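Local atomic coordinates of CRISPR-associated endoribonuclease Cas6 1 (Methanocaldococcus jannaschii DSM 2661, PDB entry 5YI6), a protein that probably cleaves CRISPR transcripts as an RNA-binding endoribonuclease, supplying the short guide RNAs of an archaeal antiviral defence system. Residues A[23-28]-A[57-61]; A[134-138]-A[148-152]; A[166-170]-A[220-226]; A[182-188]-A[207-213]. All coordinates share one frame; numbering follows the deposited sequence.

Contact 1. Residues A[23-28]-A[57-61]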
# COMPACT_ATOMS: atom_id res chain seq x y z
N HIS A 23 7.64 7.87 8.51
CA HIS A 23 6.42 7.46 9.18
C HIS A 23 5.90 6.09 8.72
O HIS A 23 5.04 5.55 9.41
CB HIS A 23 5.28 8.48 8.97
CG HIS A 23 4.70 8.47 7.60
ND1 HIS A 23 5.17 9.29 6.59
CD2 HIS A 23 3.66 7.78 7.07
CE1 HIS A 23 4.46 9.07 5.49
NE2 HIS A 23 3.54 8.16 5.76
N GLN A 24 6.30 5.59 7.55
CA GLN A 24 5.60 4.40 7.02
C GLN A 24 5.64 3.25 8.01
O GLN A 24 4.65 2.54 8.18
CB GLN A 24 6.20 3.97 5.68
CG GLN A 24 5.30 2.98 4.85
CD GLN A 24 5.28 1.56 5.37
OE1 GLN A 24 6.28 1.08 5.96
NE2 GLN A 24 4.15 0.86 5.14
N TYR A 25 6.79 3.03 8.65
CA TYR A 25 6.93 1.91 9.59
C TYR A 25 5.91 2.01 10.74
O TYR A 25 5.27 1.00 11.13
CB TYR A 25 8.36 1.92 10.12
CG TYR A 25 8.65 0.91 11.19
CD1 TYR A 25 8.83 -0.43 10.87
CD2 TYR A 25 8.79 1.30 12.52
CE1 TYR A 25 9.13 -1.36 11.85
CE2 TYR A 25 9.10 0.38 13.51
CZ TYR A 25 9.26 -0.96 13.16
OH TYR A 25 9.57 -1.91 14.11
N TYR A 26 5.72 3.23 11.27
CA TYR A 26 4.75 3.45 12.35
C TYR A 26 3.32 3.39 11.86
O TYR A 26 2.43 2.93 12.60
CB TYR A 26 5.03 4.81 13.01
CG TYR A 26 6.45 4.82 13.48
CD1 TYR A 26 6.81 4.20 14.66
CD2 TYR A 26 7.45 5.43 12.71
CE1 TYR A 26 8.13 4.18 15.08
CE2 TYR A 26 8.79 5.42 13.14
CZ TYR A 26 9.10 4.79 14.33
OH TYR A 26 10.40 4.76 14.76
N LEU A 27 3.08 3.83 10.63
CA LEU A 27 1.77 3.70 10.02
C LEU A 27 1.39 2.23 9.89
O LEU A 27 0.29 1.82 10.26
CB LEU A 27 1.78 4.40 8.65
CG LEU A 27 0.57 4.14 7.75
CD1 LEU A 27 -0.75 4.73 8.38
CD2 LEU A 27 0.80 4.76 6.35
N ALA A 28 2.32 1.43 9.38
CA ALA A 28 2.07 -0.00 9.18
C ALA A 28 1.75 -0.66 10.50
O ALA A 28 0.82 -1.47 10.59
CB ALA A 28 3.30 -0.70 8.56
N PHE A 57 -2.04 -0.35 1.38
CA PHE A 57 -2.38 1.01 1.71
C PHE A 57 -1.18 1.90 1.36
O PHE A 57 -0.05 1.42 1.17
CB PHE A 57 -2.83 1.17 3.18
CG PHE A 57 -1.89 0.56 4.20
CD1 PHE A 57 -0.90 1.34 4.83
CD2 PHE A 57 -2.05 -0.78 4.59
CE1 PHE A 57 -0.05 0.77 5.80
CE2 PHE A 57 -1.19 -1.37 5.54
CZ PHE A 57 -0.20 -0.58 6.16
N SER A 58 -1.46 3.19 1.27
CA SER A 58 -0.48 4.16 0.81
C SER A 58 0.32 4.71 1.99
O SER A 58 0.05 4.42 3.15
CB SER A 58 -1.21 5.31 0.08
OG SER A 58 -1.91 6.11 1.03
N LEU A 59 1.33 5.53 1.67
CA LEU A 59 1.87 6.46 2.66
C LEU A 59 0.80 7.51 2.98
O LEU A 59 -0.14 7.71 2.20
CB LEU A 59 3.10 7.17 2.11
CG LEU A 59 4.19 6.30 1.49
CD1 LEU A 59 5.30 7.20 0.89
CD2 LEU A 59 4.72 5.43 2.54
N LEU A 60 0.99 8.23 4.08
CA LEU A 60 0.13 9.38 4.38
C LEU A 60 0.39 10.46 3.34
O LEU A 60 1.54 10.81 3.08
CB LEU A 60 0.40 9.91 5.79
CG LEU A 60 -0.04 8.96 6.93
CD1 LEU A 60 0.51 9.40 8.31
CD2 LEU A 60 -1.60 8.82 7.00
N GLN A 61 -0.67 10.95 2.72
CA GLN A 61 -0.54 11.97 1.69
C GLN A 61 -0.97 13.31 2.24
O GLN A 61 -2.01 13.42 2.89
CB GLN A 61 -1.43 11.64 0.48
CG GLN A 61 -1.20 10.20 -0.10
CD GLN A 61 0.13 10.04 -0.83
OE1 GLN A 61 0.45 10.84 -1.71
NE2 GLN A 61 0.90 8.97 -0.50

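Contact 2. Residues A[134-138]-A[148-152]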
# COMPACT_ATOMS: atom_id res chain seq x y z
N ILE A 134 7.21 -0.04 -4.09
CA ILE A 134 7.10 -1.47 -4.40
C ILE A 134 8.30 -2.19 -3.82
O ILE A 134 9.45 -1.76 -3.99
CB ILE A 134 6.99 -1.69 -5.92
CG1 ILE A 134 5.60 -1.23 -6.38
CG2 ILE A 134 7.28 -3.19 -6.34
CD1 ILE A 134 5.50 -1.00 -7.89
N TYR A 135 8.01 -3.27 -3.11
CA TYR A 135 9.01 -4.13 -2.52
C TYR A 135 9.03 -5.44 -3.29
O TYR A 135 7.97 -6.03 -3.54
CB TYR A 135 8.68 -4.37 -1.05
CG TYR A 135 9.60 -5.33 -0.32
CD1 TYR A 135 10.94 -5.04 -0.16
CD2 TYR A 135 9.11 -6.49 0.25
CE1 TYR A 135 11.80 -5.93 0.55
CE2 TYR A 135 9.95 -7.37 0.94
CZ TYR A 135 11.29 -7.07 1.10
OH TYR A 135 12.12 -7.91 1.79
N LEU A 136 10.23 -5.90 -3.66
CA LEU A 136 10.31 -7.13 -4.43
C LEU A 136 11.66 -7.76 -4.10
O LEU A 136 12.67 -7.09 -4.25
CB LEU A 136 10.19 -6.83 -5.92
CG LEU A 136 9.92 -8.03 -6.81
CD1 LEU A 136 8.52 -8.64 -6.57
CD2 LEU A 136 10.13 -7.60 -8.27
N LYS A 137 11.67 -8.99 -3.61
CA LYS A 137 12.93 -9.53 -3.11
C LYS A 137 13.17 -10.92 -3.69
O LYS A 137 12.26 -11.59 -4.17
CB LYS A 137 12.94 -9.56 -1.57
CG LYS A 137 11.87 -10.51 -1.05
CD LYS A 137 11.94 -10.75 0.42
CE LYS A 137 10.91 -11.80 0.80
NZ LYS A 137 11.01 -12.95 -0.15
N THR A 138 14.43 -11.34 -3.63
CA THR A 138 14.78 -12.71 -4.00
C THR A 138 15.93 -13.15 -3.10
O THR A 138 16.67 -12.31 -2.60
CB THR A 138 15.12 -12.82 -5.51
OG1 THR A 138 15.31 -14.19 -5.89
CG2 THR A 138 16.35 -12.03 -5.88
N THR A 148 18.81 -11.76 1.70
CA THR A 148 17.72 -11.21 0.91
C THR A 148 18.24 -10.08 0.03
O THR A 148 18.84 -9.12 0.52
CB THR A 148 16.61 -10.67 1.84
OG1 THR A 148 16.17 -11.71 2.72
CG2 THR A 148 15.45 -10.20 1.01
N TYR A 149 17.98 -10.17 -1.28
CA TYR A 149 18.34 -9.14 -2.24
C TYR A 149 17.06 -8.40 -2.63
O TYR A 149 16.06 -9.04 -2.98
CB TYR A 149 18.98 -9.74 -3.51
CG TYR A 149 19.49 -8.70 -4.46
CD1 TYR A 149 20.76 -8.17 -4.32
CD2 TYR A 149 18.69 -8.19 -5.47
CE1 TYR A 149 21.23 -7.20 -5.16
CE2 TYR A 149 19.14 -7.20 -6.30
CZ TYR A 149 20.42 -6.71 -6.15
OH TYR A 149 20.87 -5.71 -6.99
N ASP A 150 17.11 -7.08 -2.60
CA ASP A 150 15.94 -6.25 -2.96
C ASP A 150 16.03 -5.87 -4.44
O ASP A 150 16.92 -5.12 -4.84
CB ASP A 150 15.90 -5.01 -2.08
CG ASP A 150 15.73 -5.34 -0.62
OD1 ASP A 150 15.18 -6.42 -0.30
OD2 ASP A 150 16.15 -4.53 0.22
N LEU A 151 15.11 -6.39 -5.25
CA LEU A 151 15.08 -6.06 -6.66
C LEU A 151 14.51 -4.67 -6.90
O LEU A 151 13.49 -4.29 -6.30
CB LEU A 151 14.23 -7.08 -7.42
CG LEU A 151 14.79 -8.50 -7.38
CD1 LEU A 151 13.78 -9.49 -7.93
CD2 LEU A 151 16.12 -8.53 -8.16
N LEU A 152 15.18 -3.91 -7.78
CA LEU A 152 14.75 -2.61 -8.27
C LEU A 152 14.65 -2.66 -9.79
O LEU A 152 15.21 -3.59 -10.40
CB LEU A 152 15.77 -1.55 -7.83
CG LEU A 152 15.96 -1.53 -6.31
CD1 LEU A 152 17.14 -0.62 -5.94
CD2 LEU A 152 14.67 -1.06 -5.61
O HOH W 1 11.16 -2.66 -6.08
O HOH W 2 12.47 -3.99 -3.63

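Contact 3. Residues A[166-170]-A[220-226]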
# COMPACT_ATOMS: atom_id res chain seq x y z
N LEU A 166 2.51 -10.94 -9.29
CA LEU A 166 1.10 -10.57 -9.43
C LEU A 166 0.26 -11.77 -9.84
O LEU A 166 -0.84 -11.97 -9.32
CB LEU A 166 0.92 -9.43 -10.44
CG LEU A 166 -0.47 -8.74 -10.34
CD1 LEU A 166 -0.60 -8.08 -8.98
CD2 LEU A 166 -0.69 -7.74 -11.47
N LYS A 167 0.77 -12.58 -10.78
CA LYS A 167 0.00 -13.74 -11.24
C LYS A 167 -0.17 -14.76 -10.11
O LYS A 167 -1.27 -15.32 -9.93
CB LYS A 167 0.71 -14.36 -12.45
CG LYS A 167 0.73 -13.42 -13.68
CD LYS A 167 1.59 -14.00 -14.81
CE LYS A 167 1.52 -13.16 -16.09
NZ LYS A 167 2.48 -13.62 -17.15
N LYS A 168 0.88 -14.99 -9.32
CA LYS A 168 0.74 -15.93 -8.21
C LYS A 168 -0.24 -15.42 -7.16
O LYS A 168 -1.02 -16.20 -6.60
CB LYS A 168 2.11 -16.19 -7.58
CG LYS A 168 3.04 -16.99 -8.48
CD LYS A 168 4.41 -17.15 -7.82
CE LYS A 168 5.46 -17.66 -8.81
NZ LYS A 168 6.84 -17.27 -8.39
N LYS A 169 -0.19 -14.12 -6.85
CA LYS A 169 -1.14 -13.54 -5.90
C LYS A 169 -2.55 -13.63 -6.41
O LYS A 169 -3.48 -13.88 -5.64
CB LYS A 169 -0.81 -12.04 -5.61
CG LYS A 169 0.37 -11.81 -4.72
CD LYS A 169 0.38 -10.31 -4.22
CE LYS A 169 0.14 -9.33 -5.38
NZ LYS A 169 0.96 -8.05 -5.15
N TYR A 170 -2.74 -13.40 -7.73
CA TYR A 170 -4.06 -13.55 -8.33
C TYR A 170 -4.61 -14.96 -8.06
O TYR A 170 -5.76 -15.13 -7.64
CB TYR A 170 -3.99 -13.28 -9.84
CG TYR A 170 -5.31 -13.37 -10.52
CD1 TYR A 170 -6.03 -12.22 -10.83
CD2 TYR A 170 -5.86 -14.61 -10.88
CE1 TYR A 170 -7.25 -12.29 -11.45
CE2 TYR A 170 -7.08 -14.69 -11.49
CZ TYR A 170 -7.77 -13.53 -11.78
OH TYR A 170 -9.00 -13.59 -12.39
N PHE A 220 -6.45 -6.16 -10.71
CA PHE A 220 -6.06 -6.84 -9.48
C PHE A 220 -4.81 -6.23 -8.86
O PHE A 220 -4.75 -6.03 -7.65
CB PHE A 220 -5.84 -8.34 -9.76
CG PHE A 220 -5.39 -9.11 -8.57
CD1 PHE A 220 -6.29 -9.45 -7.57
CD2 PHE A 220 -4.04 -9.53 -8.47
CE1 PHE A 220 -5.87 -10.20 -6.43
CE2 PHE A 220 -3.59 -10.27 -7.33
CZ PHE A 220 -4.52 -10.62 -6.33
N GLY A 221 -3.78 -5.92 -9.67
CA GLY A 221 -2.63 -5.22 -9.10
C GLY A 221 -2.99 -3.84 -8.55
O GLY A 221 -2.47 -3.40 -7.53
N TYR A 222 -3.92 -3.17 -9.21
CA TYR A 222 -4.36 -1.85 -8.77
C TYR A 222 -5.00 -1.91 -7.39
O TYR A 222 -4.78 -1.02 -6.56
CB TYR A 222 -5.34 -1.28 -9.80
CG TYR A 222 -5.53 0.21 -9.65
CD1 TYR A 222 -4.60 1.10 -10.19
CD2 TYR A 222 -6.63 0.72 -8.97
CE1 TYR A 222 -4.78 2.52 -10.04
CE2 TYR A 222 -6.84 2.11 -8.83
CZ TYR A 222 -5.88 2.99 -9.36
OH TYR A 222 -6.05 4.35 -9.25
N GLU A 223 -5.79 -2.94 -7.11
CA GLU A 223 -6.45 -2.95 -5.79
C GLU A 223 -5.72 -3.80 -4.74
O GLU A 223 -5.87 -3.55 -3.54
CB GLU A 223 -7.92 -3.32 -5.93
CG GLU A 223 -8.71 -2.26 -6.82
CD GLU A 223 -8.69 -0.72 -6.36
OE1 GLU A 223 -7.76 -0.22 -5.68
OE2 GLU A 223 -9.64 0.03 -6.71
N CYS A 224 -4.92 -4.77 -5.14
CA CYS A 224 -4.18 -5.59 -4.18
C CYS A 224 -2.80 -5.01 -3.88
O CYS A 224 -2.25 -5.26 -2.79
CB CYS A 224 -3.99 -7.01 -4.73
SG CYS A 224 -3.32 -8.20 -3.49
N GLY A 225 -2.24 -4.25 -4.80
CA GLY A 225 -0.88 -3.77 -4.74
C GLY A 225 0.02 -4.59 -5.66
O GLY A 225 -0.27 -5.74 -5.99
N PHE A 226 1.11 -3.97 -6.09
CA PHE A 226 2.17 -4.62 -6.85
C PHE A 226 3.27 -5.06 -5.89
O PHE A 226 3.45 -4.49 -4.81
CB PHE A 226 2.73 -3.67 -7.93
CG PHE A 226 1.80 -3.48 -9.10
CD1 PHE A 226 1.95 -4.27 -10.25
CD2 PHE A 226 0.75 -2.57 -9.05
CE1 PHE A 226 1.10 -4.14 -11.33
CE2 PHE A 226 -0.13 -2.42 -10.11
CZ PHE A 226 0.02 -3.21 -11.26

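Contact 4. Residues A[182-188]-A[207-213]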
# COMPACT_ATOMS: atom_id res chain seq x y z
N PHE A 182 0.14 -9.15 -18.51
CA PHE A 182 0.28 -7.72 -18.73
C PHE A 182 1.75 -7.44 -18.97
O PHE A 182 2.62 -8.30 -18.76
CB PHE A 182 -0.29 -6.91 -17.55
CG PHE A 182 0.64 -6.84 -16.35
CD1 PHE A 182 1.34 -5.67 -16.07
CD2 PHE A 182 0.77 -7.93 -15.48
CE1 PHE A 182 2.17 -5.60 -14.96
CE2 PHE A 182 1.59 -7.84 -14.36
CZ PHE A 182 2.30 -6.69 -14.10
N GLU A 183 2.03 -6.21 -19.44
CA GLU A 183 3.39 -5.73 -19.64
C GLU A 183 3.45 -4.29 -19.14
O GLU A 183 2.42 -3.66 -18.88
CB GLU A 183 3.81 -5.80 -21.12
CG GLU A 183 3.53 -7.15 -21.79
CD GLU A 183 4.49 -8.26 -21.34
OE1 GLU A 183 5.50 -7.98 -20.65
OE2 GLU A 183 4.25 -9.42 -21.74
N PHE A 184 4.67 -3.78 -19.00
CA PHE A 184 4.81 -2.43 -18.51
C PHE A 184 6.12 -1.82 -18.97
O PHE A 184 7.06 -2.51 -19.38
CB PHE A 184 4.67 -2.36 -16.98
CG PHE A 184 5.75 -3.06 -16.20
CD1 PHE A 184 6.82 -2.36 -15.66
CD2 PHE A 184 5.64 -4.43 -15.91
CE1 PHE A 184 7.80 -3.03 -14.89
CE2 PHE A 184 6.58 -5.09 -15.14
CZ PHE A 184 7.68 -4.40 -14.62
N GLU A 185 6.18 -0.50 -18.86
CA GLU A 185 7.40 0.23 -19.17
C GLU A 185 7.61 1.22 -18.04
O GLU A 185 6.74 2.05 -17.75
CB GLU A 185 7.31 0.95 -20.51
CG GLU A 185 8.55 1.78 -20.78
CD GLU A 185 8.43 2.63 -22.05
OE1 GLU A 185 7.42 2.49 -22.78
OE2 GLU A 185 9.36 3.43 -22.30
N VAL A 186 8.77 1.13 -17.40
CA VAL A 186 9.13 2.02 -16.31
C VAL A 186 9.52 3.37 -16.91
O VAL A 186 10.44 3.45 -17.73
CB VAL A 186 10.27 1.44 -15.47
CG1 VAL A 186 10.66 2.41 -14.31
CG2 VAL A 186 9.87 0.09 -14.93
N LEU A 187 8.82 4.42 -16.50
CA LEU A 187 9.15 5.76 -16.96
C LEU A 187 10.13 6.44 -16.03
O LEU A 187 10.96 7.23 -16.49
CB LEU A 187 7.89 6.61 -17.08
CG LEU A 187 6.81 6.00 -17.96
CD1 LEU A 187 5.63 6.91 -18.01
CD2 LEU A 187 7.36 5.73 -19.37
N LYS A 188 10.05 6.13 -14.74
CA LYS A 188 10.91 6.80 -13.77
C LYS A 188 10.91 5.97 -12.50
O LYS A 188 9.88 5.41 -12.14
CB LYS A 188 10.39 8.22 -13.51
CG LYS A 188 11.14 9.03 -12.47
CD LYS A 188 10.31 10.27 -12.10
CE LYS A 188 11.04 11.18 -11.11
NZ LYS A 188 10.37 12.50 -10.92
N MET A 207 7.97 4.59 -8.17
CA MET A 207 8.11 4.54 -9.62
C MET A 207 6.83 4.93 -10.34
O MET A 207 5.72 4.92 -9.78
CB MET A 207 8.58 3.15 -10.10
CG MET A 207 7.70 2.03 -9.68
SD MET A 207 8.53 0.43 -9.99
CE MET A 207 8.41 0.34 -11.72
N VAL A 208 7.04 5.33 -11.59
CA VAL A 208 5.99 5.68 -12.54
C VAL A 208 6.17 4.76 -13.74
O VAL A 208 7.30 4.63 -14.26
CB VAL A 208 6.09 7.15 -12.98
CG1 VAL A 208 4.93 7.47 -13.91
CG2 VAL A 208 6.08 8.07 -11.77
N PHE A 209 5.07 4.15 -14.19
CA PHE A 209 5.18 3.16 -15.26
C PHE A 209 3.90 3.10 -16.07
O PHE A 209 2.81 3.36 -15.57
CB PHE A 209 5.55 1.74 -14.73
CG PHE A 209 4.60 1.14 -13.68
CD1 PHE A 209 3.79 0.07 -14.01
CD2 PHE A 209 4.62 1.59 -12.36
CE1 PHE A 209 2.94 -0.53 -13.04
CE2 PHE A 209 3.77 1.02 -11.40
CZ PHE A 209 2.94 -0.05 -11.74
N LYS A 210 4.06 2.80 -17.36
CA LYS A 210 2.94 2.56 -18.26
C LYS A 210 2.62 1.07 -18.23
O LYS A 210 3.53 0.25 -18.13
CB LYS A 210 3.33 2.95 -19.68
CG LYS A 210 3.32 4.43 -19.94
CD LYS A 210 3.47 4.72 -21.42
CE LYS A 210 4.93 4.62 -21.85
NZ LYS A 210 5.36 3.24 -22.26
N VAL A 211 1.34 0.73 -18.36
CA VAL A 211 0.93 -0.67 -18.39
C VAL A 211 0.04 -0.94 -19.58
O VAL A 211 -0.68 -0.06 -20.07
CB VAL A 211 0.17 -1.13 -17.12
CG1 VAL A 211 1.08 -1.22 -15.95
CG2 VAL A 211 -1.06 -0.18 -16.84
N TRP A 212 0.06 -2.19 -20.04
CA TRP A 212 -0.87 -2.63 -21.05
C TRP A 212 -1.05 -4.14 -20.88
O TRP A 212 -0.28 -4.81 -20.17
CB TRP A 212 -0.38 -2.22 -22.47
CG TRP A 212 0.95 -2.80 -22.90
CD1 TRP A 212 1.14 -3.94 -23.65
CD2 TRP A 212 2.25 -2.28 -22.65
NE1 TRP A 212 2.46 -4.15 -23.87
CE2 TRP A 212 3.17 -3.15 -23.27
CE3 TRP A 212 2.74 -1.16 -21.95
CZ2 TRP A 212 4.53 -2.93 -23.23
CZ3 TRP A 212 4.09 -0.95 -21.91
CH2 TRP A 212 4.98 -1.84 -22.54
N GLY A 213 -2.08 -4.69 -21.53
CA GLY A 213 -2.40 -6.10 -21.39
C GLY A 213 -3.82 -6.28 -20.88
O GLY A 213 -4.71 -5.48 -21.16

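Contact 1. Residues A[23-28]-A[57-61]
His23 and Leu60 make the one hydrogen bond across the contact: the backbone N of Leu60 donates to His23 NE2 over 3.1 Å, with 158° at the hydrogen, tilted 23° out of the imidazole plane. The other ring nitrogen, ND1, bonds to the carbonyl O of Pro20, consistent with a neutral imidazole protonated at ND1. Apolar contacts run from this bond along the helix to Phe57. Leu60 CD1 lies 3.8 Å from His23 CD2, while Leu59 sends its CD2 branch across the chain of Gln24, 3.4 Å from CG. With CG anti to the backbone N (chi1 169°), Leu27 reaches past Phe57 from the opposing backbone; its CG is 3.9 Å from Phe57 CE1. Ala28 CA meets the edge of the Phe57 ring, 3.8 Å from CZ. The buried carbonyl O of Ser58, faced by Leu27 CD2 at 3.3 Å, has no partner in the model. Gln24 NE2 bonds to Met232 O; Leu27 and Phe57 touch Leu81 and Ile83, respectively. Helix 23-35, which farther on carries Tyr32, by similarity the proton acceptor (side chain about 6 Å from that of Ala28), packs on the end of strand 56-57 and the loop after it, beside strand 78-85 of the N-terminal five-stranded sheet.

Contact 2. Residues A[134-138]-A[148-152]
Leu151 inserts its isobutyl group between Leu136 and Thr138, and these three residues bury more surface here than any others. Its CG, anti to the carbonyl carbon and beside the backbone N (chi1 -64°), stands 4.1 Å from Thr138 CG2, and its CD1 branch comes as near to Leu136 CD2. The same residue is tied down through its backbone. Leu151 N donates to Leu136 O over a short 2.7 Å, although the bond is bent to 143° at the hydrogen. Leu151 O is met by two waters: one also bonds to Ile134 O, the other accepts from Leu136 N at 2.9 Å, so water links the two segments where they part. Thr138 is the partner of Tyr149 in an antiparallel hydrogen-bonded pair. Its N donates to Tyr149 O and its O accepts from Tyr149 N at 2.8 Å. Lys137 faces Asp150 in the adjoining non-hydrogen-bonded pair, and Tyr149 O also takes a CA-H contact from Lys137 at 3.2 Å. On the face of this second pair, Lys137 CD rests 3.6 Å from Thr148 CG2, and Asp150 OD1 approaches Tyr135 CE1 obliquely at 3.5 Å. Asp150 OD2 bonds to Arg203 N of strand 201-213, while Asn161 of helix 158-174 borders both leucines and Phe158 borders Leu136. The arrangement is the open end of a two-stranded antiparallel beta hairpin, 137-142 with 145-150, where regular pairing gives way to water-bridged loops.

Contact 3. Residues A[166-170]-A[220-226]
The helical segments 166-170 and 220-224 cross at 78° with their axes 10.7 Å apart at closest approach, and Gly225, with positive phi, ends the second helix. They belong to the two helices of the C-terminal ferredoxin-like fold, in which beta-alpha-beta-beta-alpha-beta connectivity gives a four-stranded antiparallel sheet. Phe220 is the central side chain. Its chi1 of 178° swings the ring away from its own backbone N, toward helix 158-174, where it receives the edge of the Tyr170 ring on one face, a T-shaped pair with centroids 5.4 Å apart and planes at 73°. Tyr170 CB adds a CH-pi contact over that face, and Cys224 CB covers the opposite one. At the ring edge, Lys169 CB lies 3.7 Å from Phe220 CE2. Leu166 and Phe220 overlap head to tail, and Leu166 CD1 sits 3.5 Å from Gly221 CA, where no side chain intervenes. Its CD2 branch is 4.0 Å from Phe226 CE1, next to Phe182 of the sheet. Lys169 bends twice and carries its ammonium past Cys224 to the C-terminal end of helix 215-224. There it is held among Asn165 OD1, Asn230 OD1 and Gly227 O, and Lys169 NZ donates to Gly225 O over 2.7 Å from above the carbonyl plane.

Contact 4. Residues A[182-188]-A[207-213]
Phe184 and Val211 meet on the buried face of this antiparallel strand pair, Phe184 CB lying 3.9 Å from Val211 CG1 and equally far from Phe209 CD1. The Phe184 and Phe209 rings approach obliquely, their planes 71° apart. Farther along, the methyl of Met207, CE, reaches Val186 CG2 at 3.5 Å, crossing it at about a right angle. Tyr159 and Leu162 of helix 158-174 cover this side, Tyr159 stacking on Phe184, and Phe226, in the loop after helix 215-224, meets Phe209 edge to face. The strands form the beta2-beta3 hairpin of the ferredoxin-like beta-alpha-beta-beta-alpha-beta fold, with 182-195 at the sheet's edge and 201-213 bonded on its other side to strand 127-130. A classic beta bulge interrupts the ladder: Leu187 and Lys188 both face Val208, whose O accepts from Leu187 N at 2.7 Å and Lys188 N at 3.2 Å. The other face is more exposed and looser. Trp212, its CG between the backbone N and the carbonyl carbon (chi1 61°), lays its indole over the neighbouring strand. Glu183 CB sits above the ring 3.5 Å from Trp212 CE2, a CH-pi contact, while the Glu183 carboxylate turns away to Tyr159, Lys163 and Asn181. Glu185 and Lys210 run side by side, pointing the same way; their modelled salt bridge is too short to be trusted. Leu187 crosses Lys210 and leaves its CD2 3.6 Å from Lys210 CE.

Overall arrangement
From the N terminus, contact 1 closes first, returning the chain after strand 56-57 to helix 23-35 within the N-terminal half. The other three lie in the C-terminal half. Contact 2 closes the short hairpin 137-142/145-150 before helix 158-174 begins. Contact 3 spans the longest loop, from that helix to helix 215-224, and contact 4, the hairpin 182-195/201-213, is wholly enclosed by it; no two contacts cross. Contacts 2, 3 and 4 share one hydrophobic core: Ile134 touches both Phe226 and Met207, while Phe182 meets Leu166 and Phe226. Contact 1 touches none of them, its centre about 20 Å from that of contact 3.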